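Local coordinates for alcohol dehydrogenase IV (Corynebacterium glutamicum, PDB 3IV7), which probably reduces maleylacetate with a nicotinamide cofactor, as a member of the iron-containing alcohol dehydrogenase family, at residues S24-K29 / A56-V61; K39-A44 / D90-V95; P265-F270 / S343-A348; A321-L326 / V337-L342. All blocks are in the same frame, centred on the assembly; numbering follows the deposited sequence.

Contact 1 of 4, residues S24-K29 / A56-V61; sequences SSAFLK and ASEIEV
The start of helix 24-35, residues 24-29, runs past a type I beta turn, Ala56 to Ile59, and the two backbones come nearest where Ser25 faces Ala56 and Lys29 faces Ile59, each pair of CA atoms 5.8 Å apart. Glu58 reaches out of the turn along the helix surface. Ser25 OG donates to Glu58 OE2 over 2.7 Å, meeting the carboxylate on its anti side and 15° out of its plane. One water ties the same two residues through their backbones, donating a hydrogen bond to Ser25 O and accepting one from Glu58 N. Glu58 is crossed at about a right angle by the aliphatic part of Lys29, whose CD lies 3.5 Å from Glu58 OE1, while the lysine's amino group turns away to a salt bridge with Glu33. Beneath this polar edge the contact is apolar. With CG anti to the backbone N (chi1 -177°), Leu28 brings CD2 to 3.6 Å from Ile59 CD1, and the same methyl reaches Ala56. Ile59 CG2 packs 3.6 Å from Lys29 CA. Helix and loop together lie over one face of the parallel sheet, on strands 151-154, 91-96 and 40-43, in the Rossmann-like alpha/beta layering of this family's N-terminal half.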
loop_
_atom_site.group_PDB
_atom_site.type_symbol
_atom_site.label_atom_id
_atom_site.label_comp_id
_atom_site.label_asym_id
_atom_site.label_seq_id
_atom_site.Cartn_x
_atom_site.Cartn_y
_atom_site.Cartn_z
ATOM N N SER A 24 -18.595 -5.173 12.778
ATOM C CA SER A 24 -19.049 -5.309 11.382
ATOM C C SER A 24 -20.382 -4.660 11.128
ATOM O O SER A 24 -20.543 -4.014 10.117
ATOM C CB SER A 24 -19.070 -6.778 10.870
ATOM O OG SER A 24 -19.803 -7.605 11.704
ATOM N N SER A 25 -21.344 -4.834 12.027
ATOM C CA SER A 25 -22.714 -4.296 11.785
ATOM C C SER A 25 -22.731 -2.761 11.804
ATOM O O SER A 25 -23.459 -2.153 11.044
ATOM C CB SER A 25 -23.729 -4.853 12.793
ATOM O OG SER A 25 -23.576 -4.274 14.092
ATOM N N ALA A 26 -21.897 -2.160 12.658
ATOM C CA ALA A 26 -21.794 -0.695 12.760
ATOM C C ALA A 26 -21.039 -0.133 11.555
ATOM O O ALA A 26 -21.487 0.838 10.927
ATOM C CB ALA A 26 -21.121 -0.300 14.076
ATOM N N PHE A 27 -19.956 -0.814 11.150
ATOM C CA PHE A 27 -19.233 -0.428 9.944
ATOM C C PHE A 27 -20.103 -0.541 8.686
ATOM O O PHE A 27 -19.992 0.302 7.756
ATOM C CB PHE A 27 -17.988 -1.286 9.719
ATOM C CG PHE A 27 -16.829 -0.993 10.644
ATOM C CD1 PHE A 27 -16.534 0.288 11.059
ATOM C CD2 PHE A 27 -15.931 -1.993 10.947
ATOM C CE1 PHE A 27 -15.427 0.522 11.867
ATOM C CE2 PHE A 27 -14.825 -1.749 11.731
ATOM C CZ PHE A 27 -14.580 -0.504 12.192
ATOM N N LEU A 28 -20.894 -1.619 8.592
ATOM C CA LEU A 28 -21.753 -1.817 7.409
ATOM C C LEU A 28 -22.754 -0.705 7.334
ATOM O O LEU A 28 -22.994 -0.156 6.257
ATOM C CB LEU A 28 -22.456 -3.177 7.435
ATOM C CG LEU A 28 -23.332 -3.527 6.202
ATOM C CD1 LEU A 28 -22.560 -3.335 4.868
ATOM C CD2 LEU A 28 -23.867 -4.945 6.288
ATOM N N LYS A 29 -23.340 -0.352 8.486
ATOM C CA LYS A 29 -24.281 0.761 8.541
ATOM C C LYS A 29 -23.612 2.042 8.005
ATOM O O LYS A 29 -24.124 2.691 7.117
ATOM C CB LYS A 29 -24.789 0.987 9.990
ATOM C CG LYS A 29 -25.635 2.297 10.178
ATOM C CD LYS A 29 -26.450 2.274 11.480
ATOM C CE LYS A 29 -27.476 3.430 11.554
ATOM N NZ LYS A 29 -26.813 4.776 11.697
ATOM N N ALA A 56 -25.931 -7.647 8.936
ATOM C CA ALA A 56 -26.736 -6.614 8.292
ATOM C C ALA A 56 -27.914 -6.113 9.169
ATOM O O ALA A 56 -28.842 -5.501 8.646
ATOM C CB ALA A 56 -27.262 -7.133 6.961
ATOM N N SER A 57 -27.869 -6.373 10.488
ATOM C CA SER A 57 -28.976 -6.033 11.384
ATOM C C SER A 57 -29.199 -4.523 11.550
ATOM O O SER A 57 -30.254 -4.105 12.001
ATOM C CB SER A 57 -28.774 -6.664 12.769
ATOM O OG SER A 57 -27.593 -6.161 13.369
ATOM N N GLU A 58 -28.214 -3.715 11.201
ATOM C CA GLU A 58 -28.378 -2.280 11.302
ATOM C C GLU A 58 -28.681 -1.626 9.966
ATOM O O GLU A 58 -28.691 -0.391 9.877
ATOM C CB GLU A 58 -27.144 -1.632 11.922
ATOM C CG GLU A 58 -26.727 -2.200 13.275
ATOM C CD GLU A 58 -25.731 -1.315 13.979
ATOM O OE1 GLU A 58 -25.938 -0.084 13.986
ATOM O OE2 GLU A 58 -24.728 -1.838 14.507
ATOM N N ILE A 59 -28.941 -2.428 8.924
ATOM C CA ILE A 59 -29.325 -1.870 7.621
ATOM C C ILE A 59 -30.560 -2.521 7.046
ATOM O O ILE A 59 -31.001 -3.571 7.513
ATOM C CB ILE A 59 -28.167 -1.964 6.561
ATOM C CG1 ILE A 59 -27.789 -3.432 6.250
ATOM C CG2 ILE A 59 -26.957 -1.189 7.026
ATOM C CD1 ILE A 59 -26.871 -3.578 4.930
ATOM N N GLU A 60 -31.116 -1.888 6.015
ATOM C CA GLU A 60 -32.230 -2.442 5.286
ATOM C C GLU A 60 -31.644 -3.246 4.137
ATOM O O GLU A 60 -30.760 -2.773 3.435
ATOM C CB GLU A 60 -33.130 -1.335 4.707
ATOM C CG GLU A 60 -33.538 -0.198 5.688
ATOM C CD GLU A 60 -34.581 -0.620 6.698
ATOM O OE1 GLU A 60 -34.627 -1.815 7.059
ATOM O OE2 GLU A 60 -35.351 0.259 7.149
ATOM N N VAL A 61 -32.138 -4.454 3.951
ATOM C CA VAL A 61 -31.645 -5.321 2.919
ATOM C C VAL A 61 -32.764 -5.639 1.960
ATOM O O VAL A 61 -33.808 -6.155 2.368
ATOM C CB VAL A 61 -31.107 -6.597 3.504
ATOM C CG1 VAL A 61 -30.850 -7.623 2.396
ATOM C CG2 VAL A 61 -29.795 -6.308 4.326
HETATM O O HOH W 1 -25.448 -3.594 9.850
#

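Contact 2 of 4, residues K39-A44 / D90-V95; sequences KVMVIA and DLLVCV
Two neighbouring parallel strands of the six-stranded Rossmann-like sheet meet here, 40-43 and 91-95, with axes 4.6 Å apart at closest approach and 22° between their directions. The backbone ladder is regular: Met41 N donates to Leu91 O (2.9 Å), Val93 N to Met41 O (2.8 Å), Ile43 N to Val93 O (2.7 Å) and Val95 N to Ile43 O (2.9 Å). Just before the strands, Asp90 N bonds to Lys39 O and the Asp90 side chain answers in the other direction. Its OD1 accepts from Lys39 N at 2.8 Å, the donor standing 44° out of the carboxylate plane; chi1 of 68° tucks CG between the aspartate's own N and carbonyl carbon. OD2 takes Ala38 N, so one carboxylate holds two successive amides of the approaching chain. On one face of the sheet Val40 CG1 presses against Val93 CG2 at 3.5 Å, and Val42 CG2 touches Val93 CB. On the other, selenomethionine Met41 lies alongside Leu92, both pointing the same way, SE 4.1 Å from CD2, and Ile43 CD1 reaches that same leucine methyl. Helix 98-111 packs on the Ile43, Leu92 and Cys94 side, helix 49-55 on Val42, Ala44 and Val95, while strands 63-65 and 115-119 flank the pair.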
loop_
_atom_site.group_PDB
_atom_site.type_symbol
_atom_site.label_atom_id
_atom_site.label_comp_id
_atom_site.label_asym_id
_atom_site.label_seq_id
_atom_site.Cartn_x
_atom_site.Cartn_y
_atom_site.Cartn_z
ATOM N N LYS A 39 -30.859 -0.031 -2.013
ATOM C CA LYS A 39 -31.298 -1.383 -2.371
ATOM C C LYS A 39 -30.151 -2.358 -2.320
ATOM O O LYS A 39 -29.603 -2.748 -3.347
ATOM C CB LYS A 39 -31.950 -1.396 -3.753
ATOM C CG LYS A 39 -33.257 -0.613 -3.827
ATOM C CD LYS A 39 -34.216 -1.200 -4.838
ATOM C CE LYS A 39 -34.954 -2.416 -4.276
ATOM N NZ LYS A 39 -36.034 -2.874 -5.196
ATOM N N VAL A 40 -29.851 -2.788 -1.097
ATOM C CA VAL A 40 -28.752 -3.620 -0.786
ATOM C C VAL A 40 -29.068 -5.099 -1.006
ATOM O O VAL A 40 -30.131 -5.601 -0.608
ATOM C CB VAL A 40 -28.353 -3.441 0.704
ATOM C CG1 VAL A 40 -27.160 -4.345 1.062
ATOM C CG2 VAL A 40 -28.045 -1.958 1.023
HETATM N N MSE A 41 -28.124 -5.795 -1.617
HETATM C CA MSE A 41 -28.208 -7.232 -1.793
HETATM C C MSE A 41 -27.117 -7.884 -0.964
HETATM O O MSE A 41 -25.931 -7.595 -1.150
HETATM C CB MSE A 41 -28.039 -7.588 -3.258
HETATM C CG MSE A 41 -28.051 -9.121 -3.600
HETATM SE SE MSE A 41 -27.951 -9.320 -5.543
HETATM C CE MSE A 41 -27.927 -11.249 -5.750
ATOM N N VAL A 42 -27.518 -8.745 -0.027
ATOM C CA VAL A 42 -26.561 -9.494 0.793
ATOM C C VAL A 42 -26.413 -10.915 0.228
ATOM O O VAL A 42 -27.408 -11.623 -0.028
ATOM C CB VAL A 42 -26.985 -9.552 2.274
ATOM C CG1 VAL A 42 -26.080 -10.473 3.050
ATOM C CG2 VAL A 42 -26.955 -8.145 2.900
ATOM N N ILE A 43 -25.175 -11.313 0.019
ATOM C CA ILE A 43 -24.859 -12.595 -0.575
ATOM C C ILE A 43 -24.134 -13.408 0.467
ATOM O O ILE A 43 -23.097 -12.983 0.982
ATOM C CB ILE A 43 -23.944 -12.420 -1.833
ATOM C CG1 ILE A 43 -24.660 -11.622 -2.898
ATOM C CG2 ILE A 43 -23.490 -13.794 -2.377
ATOM C CD1 ILE A 43 -23.753 -10.918 -3.849
ATOM N N ALA A 44 -24.649 -14.592 0.753
ATOM C CA ALA A 44 -24.037 -15.470 1.751
ATOM C C ALA A 44 -24.573 -16.901 1.553
ATOM O O ALA A 44 -25.727 -17.079 1.257
ATOM C CB ALA A 44 -24.376 -14.966 3.191
ATOM N N ASP A 90 -28.380 -1.685 -5.745
ATOM C CA ASP A 90 -27.389 -0.653 -5.889
ATOM C C ASP A 90 -26.133 -0.871 -5.037
ATOM O O ASP A 90 -25.186 -0.087 -5.112
ATOM C CB ASP A 90 -27.987 0.761 -5.680
ATOM C CG ASP A 90 -28.427 1.029 -4.242
ATOM O OD1 ASP A 90 -28.379 0.113 -3.398
ATOM O OD2 ASP A 90 -28.853 2.188 -3.964
ATOM N N LEU A 91 -26.121 -1.936 -4.253
ATOM C CA LEU A 91 -24.933 -2.318 -3.500
ATOM C C LEU A 91 -24.939 -3.815 -3.290
ATOM O O LEU A 91 -25.989 -4.405 -2.994
ATOM C CB LEU A 91 -24.899 -1.600 -2.147
ATOM C CG LEU A 91 -23.640 -1.780 -1.269
ATOM C CD1 LEU A 91 -22.437 -1.175 -1.937
ATOM C CD2 LEU A 91 -23.862 -1.155 0.114
ATOM N N LEU A 92 -23.774 -4.436 -3.502
ATOM C CA LEU A 92 -23.544 -5.846 -3.181
ATOM C C LEU A 92 -22.804 -5.945 -1.854
ATOM O O LEU A 92 -21.803 -5.245 -1.641
ATOM C CB LEU A 92 -22.671 -6.508 -4.268
ATOM C CG LEU A 92 -23.206 -6.479 -5.697
ATOM C CD1 LEU A 92 -22.192 -7.067 -6.674
ATOM C CD2 LEU A 92 -24.499 -7.205 -5.756
ATOM N N VAL A 93 -23.299 -6.787 -0.949
ATOM C CA VAL A 93 -22.596 -7.052 0.299
ATOM C C VAL A 93 -22.407 -8.564 0.411
ATOM O O VAL A 93 -23.357 -9.304 0.321
ATOM C CB VAL A 93 -23.370 -6.528 1.586
ATOM C CG1 VAL A 93 -22.533 -6.800 2.819
ATOM C CG2 VAL A 93 -23.719 -5.003 1.480
ATOM N N CYS A 94 -21.162 -9.025 0.552
ATOM C CA CYS A 94 -20.943 -10.453 0.654
ATOM C C CYS A 94 -20.345 -10.823 1.968
ATOM O O CYS A 94 -19.423 -10.176 2.443
ATOM C CB CYS A 94 -20.098 -10.975 -0.523
ATOM S SG CYS A 94 -18.556 -10.045 -0.879
ATOM N N VAL A 95 -20.905 -11.854 2.592
ATOM C CA VAL A 95 -20.443 -12.303 3.891
ATOM C C VAL A 95 -20.053 -13.777 3.801
ATOM O O VAL A 95 -20.911 -14.651 3.625
ATOM C CB VAL A 95 -21.534 -12.149 4.916
ATOM C CG1 VAL A 95 -20.987 -12.536 6.320
ATOM C CG2 VAL A 95 -22.110 -10.703 4.872
#

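Contact 3 of 4, residues P265-F270 / S343-A348; sequences PYVLAF and SRLLEA
Leu345 of helix 343-348 reaches across to three residues of helix 265-270, Tyr266, Val267 and Phe270, where the two axes approach to 9.9 Å with 138° between their directions. Its CG stands anti to its own N (chi1 -178°), which carries the branch straight at the other helix. The Leu345 and Phe270 side chains cross at about a right angle, with Leu345 CD1 3.9 Å from Phe270 CB; the same methyl touches Val267 CG2 at 4.2 Å. Leu345 CG is 4.2 Å from Tyr266 CB, and Leu345 CD2 rests on the same carbon. One turn on from Leu345, Ala348 slips beside the Tyr266 ring. Its CB lies 3.5 Å from Tyr266 CD1, and its carbonyl carbon sits 3.8 Å above the ring plane, offset toward the rim. The tyrosine hydroxyl runs on past Ala348 to hydrogen-bond with the backbone O of Glu353, which would help fix how the ring lies; Arg344 NH2 pairs with the carboxylate OE1 of that same glutamate. The side chains meet by apolar packing alone, a leucine set among Tyr266, Val267 and Phe270 and an alanine CB against the tyrosine ring, with the Ala348 carbonyl group lying by that ring. The join between these segments therefore rests on buried shape, and the polar end of Tyr266 is satisfied beyond it.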
loop_
_atom_site.group_PDB
_atom_site.type_symbol
_atom_site.label_atom_id
_atom_site.label_comp_id
_atom_site.label_asym_id
_atom_site.label_seq_id
_atom_site.Cartn_x
_atom_site.Cartn_y
_atom_site.Cartn_z
ATOM N N PRO A 265 5.280 -25.209 0.698
ATOM C CA PRO A 265 6.666 -25.490 1.095
ATOM C C PRO A 265 7.529 -26.079 -0.007
ATOM O O PRO A 265 8.747 -25.885 -0.009
ATOM C CB PRO A 265 6.505 -26.492 2.215
ATOM C CG PRO A 265 5.092 -27.115 1.963
ATOM C CD PRO A 265 4.304 -25.997 1.480
ATOM N N TYR A 266 6.910 -26.811 -0.925
ATOM C CA TYR A 266 7.632 -27.426 -2.056
ATOM C C TYR A 266 8.055 -26.364 -3.086
ATOM O O TYR A 266 9.180 -26.399 -3.597
ATOM C CB TYR A 266 6.781 -28.580 -2.691
ATOM C CG TYR A 266 6.551 -29.655 -1.673
ATOM C CD1 TYR A 266 7.575 -30.541 -1.340
ATOM C CD2 TYR A 266 5.405 -29.671 -0.912
ATOM C CE1 TYR A 266 7.440 -31.419 -0.322
ATOM C CE2 TYR A 266 5.240 -30.569 0.087
ATOM C CZ TYR A 266 6.271 -31.446 0.395
ATOM O OH TYR A 266 6.120 -32.360 1.415
ATOM N N VAL A 267 7.200 -25.376 -3.319
ATOM C CA VAL A 267 7.569 -24.272 -4.232
ATOM C C VAL A 267 8.618 -23.402 -3.567
ATOM O O VAL A 267 9.566 -22.971 -4.213
ATOM C CB VAL A 267 6.401 -23.454 -4.647
ATOM C CG1 VAL A 267 6.870 -22.308 -5.549
ATOM C CG2 VAL A 267 5.345 -24.347 -5.366
ATOM N N LEU A 268 8.499 -23.202 -2.262
ATOM C CA LEU A 268 9.523 -22.446 -1.545
ATOM C C LEU A 268 10.865 -23.160 -1.632
ATOM O O LEU A 268 11.882 -22.547 -2.018
ATOM C CB LEU A 268 9.151 -22.237 -0.104
ATOM C CG LEU A 268 10.159 -21.440 0.714
ATOM C CD1 LEU A 268 10.441 -20.061 0.048
ATOM C CD2 LEU A 268 9.629 -21.281 2.113
ATOM N N ALA A 269 10.880 -24.443 -1.271
ATOM C CA ALA A 269 12.109 -25.250 -1.321
ATOM C C ALA A 269 12.730 -25.215 -2.693
ATOM O O ALA A 269 13.941 -25.096 -2.829
ATOM C CB ALA A 269 11.812 -26.691 -0.924
ATOM N N PHE A 270 11.882 -25.312 -3.711
ATOM C CA PHE A 270 12.300 -25.366 -5.119
ATOM C C PHE A 270 12.952 -24.057 -5.597
ATOM O O PHE A 270 14.011 -24.085 -6.212
ATOM C CB PHE A 270 11.064 -25.669 -5.990
ATOM C CG PHE A 270 11.345 -25.736 -7.477
ATOM C CD1 PHE A 270 11.788 -26.913 -8.059
ATOM C CD2 PHE A 270 11.062 -24.658 -8.299
ATOM C CE1 PHE A 270 12.026 -26.983 -9.434
ATOM C CE2 PHE A 270 11.281 -24.727 -9.686
ATOM C CZ PHE A 270 11.767 -25.879 -10.243
ATOM N N SER A 343 7.551 -32.307 -12.330
ATOM C CA SER A 343 7.063 -33.644 -11.959
ATOM C C SER A 343 7.627 -34.052 -10.595
ATOM O O SER A 343 6.912 -34.580 -9.776
ATOM C CB SER A 343 7.429 -34.691 -13.014
ATOM O OG SER A 343 6.709 -34.464 -14.204
ATOM N N ARG A 344 8.908 -33.771 -10.353
ATOM C CA ARG A 344 9.543 -34.124 -9.058
ATOM C C ARG A 344 8.935 -33.311 -7.921
ATOM O O ARG A 344 8.738 -33.818 -6.820
ATOM C CB ARG A 344 11.060 -33.902 -9.102
ATOM C CG ARG A 344 11.812 -34.313 -7.798
ATOM C CD ARG A 344 11.897 -35.800 -7.672
ATOM N NE ARG A 344 12.423 -36.236 -6.381
ATOM C CZ ARG A 344 11.697 -36.372 -5.278
ATOM N NH1 ARG A 344 10.404 -36.040 -5.272
ATOM N NH2 ARG A 344 12.273 -36.801 -4.164
ATOM N N LEU A 345 8.655 -32.052 -8.189
ATOM C CA LEU A 345 8.031 -31.194 -7.207
ATOM C C LEU A 345 6.672 -31.768 -6.802
ATOM O O LEU A 345 6.380 -31.897 -5.610
ATOM C CB LEU A 345 7.874 -29.780 -7.753
ATOM C CG LEU A 345 7.276 -28.752 -6.812
ATOM C CD1 LEU A 345 7.698 -27.307 -7.240
ATOM C CD2 LEU A 345 5.752 -28.885 -6.725
ATOM N N LEU A 346 5.851 -32.107 -7.791
ATOM C CA LEU A 346 4.529 -32.661 -7.514
ATOM C C LEU A 346 4.591 -34.065 -6.829
ATOM O O LEU A 346 3.704 -34.409 -6.067
ATOM C CB LEU A 346 3.685 -32.712 -8.781
ATOM C CG LEU A 346 3.167 -31.360 -9.277
ATOM C CD1 LEU A 346 2.335 -31.545 -10.566
ATOM C CD2 LEU A 346 2.363 -30.681 -8.214
ATOM N N GLU A 347 5.631 -34.854 -7.124
ATOM C CA GLU A 347 5.840 -36.145 -6.428
ATOM C C GLU A 347 6.090 -35.916 -4.958
ATOM O O GLU A 347 5.583 -36.645 -4.120
ATOM C CB GLU A 347 7.038 -36.902 -6.998
ATOM C CG GLU A 347 6.844 -37.445 -8.343
ATOM C CD GLU A 347 8.152 -37.895 -8.967
ATOM O OE1 GLU A 347 9.063 -38.331 -8.211
ATOM O OE2 GLU A 347 8.268 -37.802 -10.203
ATOM N N ALA A 348 6.886 -34.904 -4.646
ATOM C CA ALA A 348 7.185 -34.561 -3.248
ATOM C C ALA A 348 5.933 -34.116 -2.505
ATOM O O ALA A 348 5.705 -34.531 -1.363
ATOM C CB ALA A 348 8.266 -33.476 -3.174
#

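Contact 4 of 4, residues A321-L326 / V337-L342; sequences AVDVTL and VTRENL
Charge joins the two segments at their outer edge, where Asp323 OD1 and Arg339 NH2 form a salt bridge of 3.0 Å. The hydrogen bond within it is weak, with 140° at the hydrogen, and the carboxylate and guanidinium planes are turned 57° apart, although the oxygen lies near the guanidinium plane at its edge. The arginine gets there by leaving its backbone with CG anti to N (chi1 176°) and bending at chi3. That bend lays one face of the guanidinium over Val322, whose CG1 is 3.6 Å from Arg339 NH1, so a single side chain serves both the ion pair and the apolar layer below. Hydrogen bonds within 337-342 shape the start of helix 339-351. Thr338 is its N-cap: Thr338 OG1 accepts from Asn341 N at 3.0 Å, and Thr338 N donates to Asn341 OD1 at 2.8 Å, a reciprocal pair that makes a capping box. Asn341 ND2 also holds Pro336 O. The apolar contacts sit deeper. Leu326 pushes CD1 to 3.4 Å from Val337 CG1, tighter than usual for two carbons, as the side chains slide past each other in opposite directions. Its CD2 fits against the first helical turn at Arg339 N (3.6 Å), while CD1 also meets Leu342 CD2. Val322 CG2 packs on Leu342 CG at 4.0 Å, and Thr325 CG2 touches Leu342 CD2 from across. Thr325 turns its hydroxyl to Thr247 of helix 240-250, and Leu342 also touches Ile244 of that same helix.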
loop_
_atom_site.group_PDB
_atom_site.type_symbol
_atom_site.label_atom_id
_atom_site.label_comp_id
_atom_site.label_asym_id
_atom_site.label_seq_id
_atom_site.Cartn_x
_atom_site.Cartn_y
_atom_site.Cartn_z
ATOM N N ALA A 321 -0.962 -32.757 -14.861
ATOM C CA ALA A 321 -0.835 -31.536 -14.129
ATOM C C ALA A 321 0.304 -30.738 -14.720
ATOM O O ALA A 321 0.202 -29.526 -14.880
ATOM C CB ALA A 321 -0.580 -31.812 -12.621
ATOM N N VAL A 322 1.410 -31.423 -14.958
ATOM C CA VAL A 322 2.600 -30.813 -15.527
ATOM C C VAL A 322 2.345 -30.290 -16.931
ATOM O O VAL A 322 2.706 -29.151 -17.249
ATOM C CB VAL A 322 3.737 -31.791 -15.552
ATOM C CG1 VAL A 322 4.833 -31.287 -16.417
ATOM C CG2 VAL A 322 4.213 -32.056 -14.098
ATOM N N ASP A 323 1.695 -31.100 -17.760
ATOM C CA ASP A 323 1.271 -30.649 -19.103
ATOM C C ASP A 323 0.567 -29.316 -19.104
ATOM O O ASP A 323 0.903 -28.453 -19.887
ATOM C CB ASP A 323 0.327 -31.639 -19.734
ATOM C CG ASP A 323 0.951 -32.406 -20.743
ATOM O OD1 ASP A 323 1.334 -31.806 -21.780
ATOM O OD2 ASP A 323 1.092 -33.612 -20.533
ATOM N N VAL A 324 -0.452 -29.205 -18.253
ATOM C CA VAL A 324 -1.295 -28.037 -18.163
ATOM C C VAL A 324 -0.622 -26.807 -17.559
ATOM O O VAL A 324 -0.993 -25.668 -17.866
ATOM C CB VAL A 324 -2.515 -28.357 -17.295
ATOM C CG1 VAL A 324 -3.282 -27.080 -16.959
ATOM C CG2 VAL A 324 -3.401 -29.377 -18.008
ATOM N N THR A 325 0.347 -27.035 -16.695
ATOM C CA THR A 325 0.958 -25.969 -15.929
ATOM C C THR A 325 2.262 -25.427 -16.493
ATOM O O THR A 325 2.572 -24.244 -16.322
ATOM C CB THR A 325 1.254 -26.449 -14.514
ATOM O OG1 THR A 325 0.036 -26.843 -13.897
ATOM C CG2 THR A 325 1.920 -25.325 -13.689
ATOM N N LEU A 326 3.034 -26.283 -17.129
ATOM C CA LEU A 326 4.369 -25.917 -17.548
ATOM C C LEU A 326 4.336 -24.623 -18.373
ATOM O O LEU A 326 5.040 -23.665 -18.046
ATOM C CB LEU A 326 5.033 -27.063 -18.315
ATOM C CG LEU A 326 6.566 -27.148 -18.323
ATOM C CD1 LEU A 326 7.151 -27.062 -16.924
ATOM C CD2 LEU A 326 6.992 -28.455 -18.998
ATOM N N VAL A 337 11.881 -24.042 -14.864
ATOM C CA VAL A 337 10.992 -25.137 -14.642
ATOM C C VAL A 337 10.960 -26.055 -15.855
ATOM O O VAL A 337 10.704 -25.614 -16.966
ATOM C CB VAL A 337 9.595 -24.643 -14.359
ATOM C CG1 VAL A 337 8.641 -25.831 -14.114
ATOM C CG2 VAL A 337 9.612 -23.692 -13.143
ATOM N N THR A 338 11.234 -27.329 -15.627
ATOM C CA THR A 338 11.177 -28.330 -16.684
ATOM C C THR A 338 10.067 -29.332 -16.401
ATOM O O THR A 338 9.445 -29.329 -15.324
ATOM C CB THR A 338 12.502 -29.082 -16.813
ATOM O OG1 THR A 338 12.775 -29.779 -15.599
ATOM C CG2 THR A 338 13.634 -28.115 -17.099
ATOM N N ARG A 339 9.784 -30.153 -17.389
ATOM C CA ARG A 339 8.809 -31.179 -17.236
ATOM C C ARG A 339 9.263 -32.143 -16.119
ATOM O O ARG A 339 8.467 -32.495 -15.261
ATOM C CB ARG A 339 8.596 -31.905 -18.552
ATOM C CG ARG A 339 7.662 -33.061 -18.459
ATOM C CD ARG A 339 7.324 -33.612 -19.841
ATOM N NE ARG A 339 6.346 -32.785 -20.534
ATOM C CZ ARG A 339 5.035 -32.762 -20.254
ATOM N NH1 ARG A 339 4.523 -33.494 -19.248
ATOM N NH2 ARG A 339 4.229 -31.983 -20.965
ATOM N N GLU A 340 10.565 -32.459 -16.071
ATOM C CA GLU A 340 11.094 -33.373 -15.039
ATOM C C GLU A 340 11.048 -32.766 -13.626
ATOM O O GLU A 340 10.582 -33.420 -12.692
ATOM C CB GLU A 340 12.540 -33.819 -15.334
ATOM C CG GLU A 340 12.739 -34.591 -16.624
ATOM C CD GLU A 340 12.789 -33.698 -17.851
ATOM O OE1 GLU A 340 12.579 -32.467 -17.714
ATOM O OE2 GLU A 340 13.033 -34.221 -18.946
ATOM N N ASN A 341 11.516 -31.526 -13.454
ATOM C CA ASN A 341 11.596 -31.000 -12.108
ATOM C C ASN A 341 10.248 -30.574 -11.535
ATOM O O ASN A 341 10.052 -30.659 -10.330
ATOM C CB ASN A 341 12.737 -29.959 -11.906
ATOM C CG ASN A 341 12.512 -28.646 -12.636
ATOM O OD1 ASN A 341 11.404 -28.291 -12.998
ATOM N ND2 ASN A 341 13.609 -27.905 -12.850
ATOM N N LEU A 342 9.306 -30.180 -12.396
ATOM C CA LEU A 342 7.950 -29.922 -11.949
ATOM C C LEU A 342 7.284 -31.251 -11.567
ATOM O O LEU A 342 6.545 -31.312 -10.600
ATOM C CB LEU A 342 7.133 -29.191 -13.013
ATOM C CG LEU A 342 5.756 -28.668 -12.618
ATOM C CD1 LEU A 342 5.790 -27.732 -11.363
ATOM C CD2 LEU A 342 5.115 -27.926 -13.817
#

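Overall arrangement
The four contacts form two pairs on opposite sides of the chain's centre. Contacts 1 and 2 lie in the N-terminal alpha/beta half, centres 11 Å apart, and interlock along the sequence: helix 24-35 leads into strand 40-43, and the loop segment of contact 1 comes between the two strands of contact 2. They meet where Val61 packs on Val42 and Leu28 on Val93. Contacts 3 and 4 belong to the all-helical C-terminal half, share helix 339-351 and also have centres 11 Å apart; contact 4 is nested within the loop closed by contact 3. About 40 to 48 Å separates the centres of one pair from those of the other, so each pair lies wholly within one of the two domains, and none of the four bridges them.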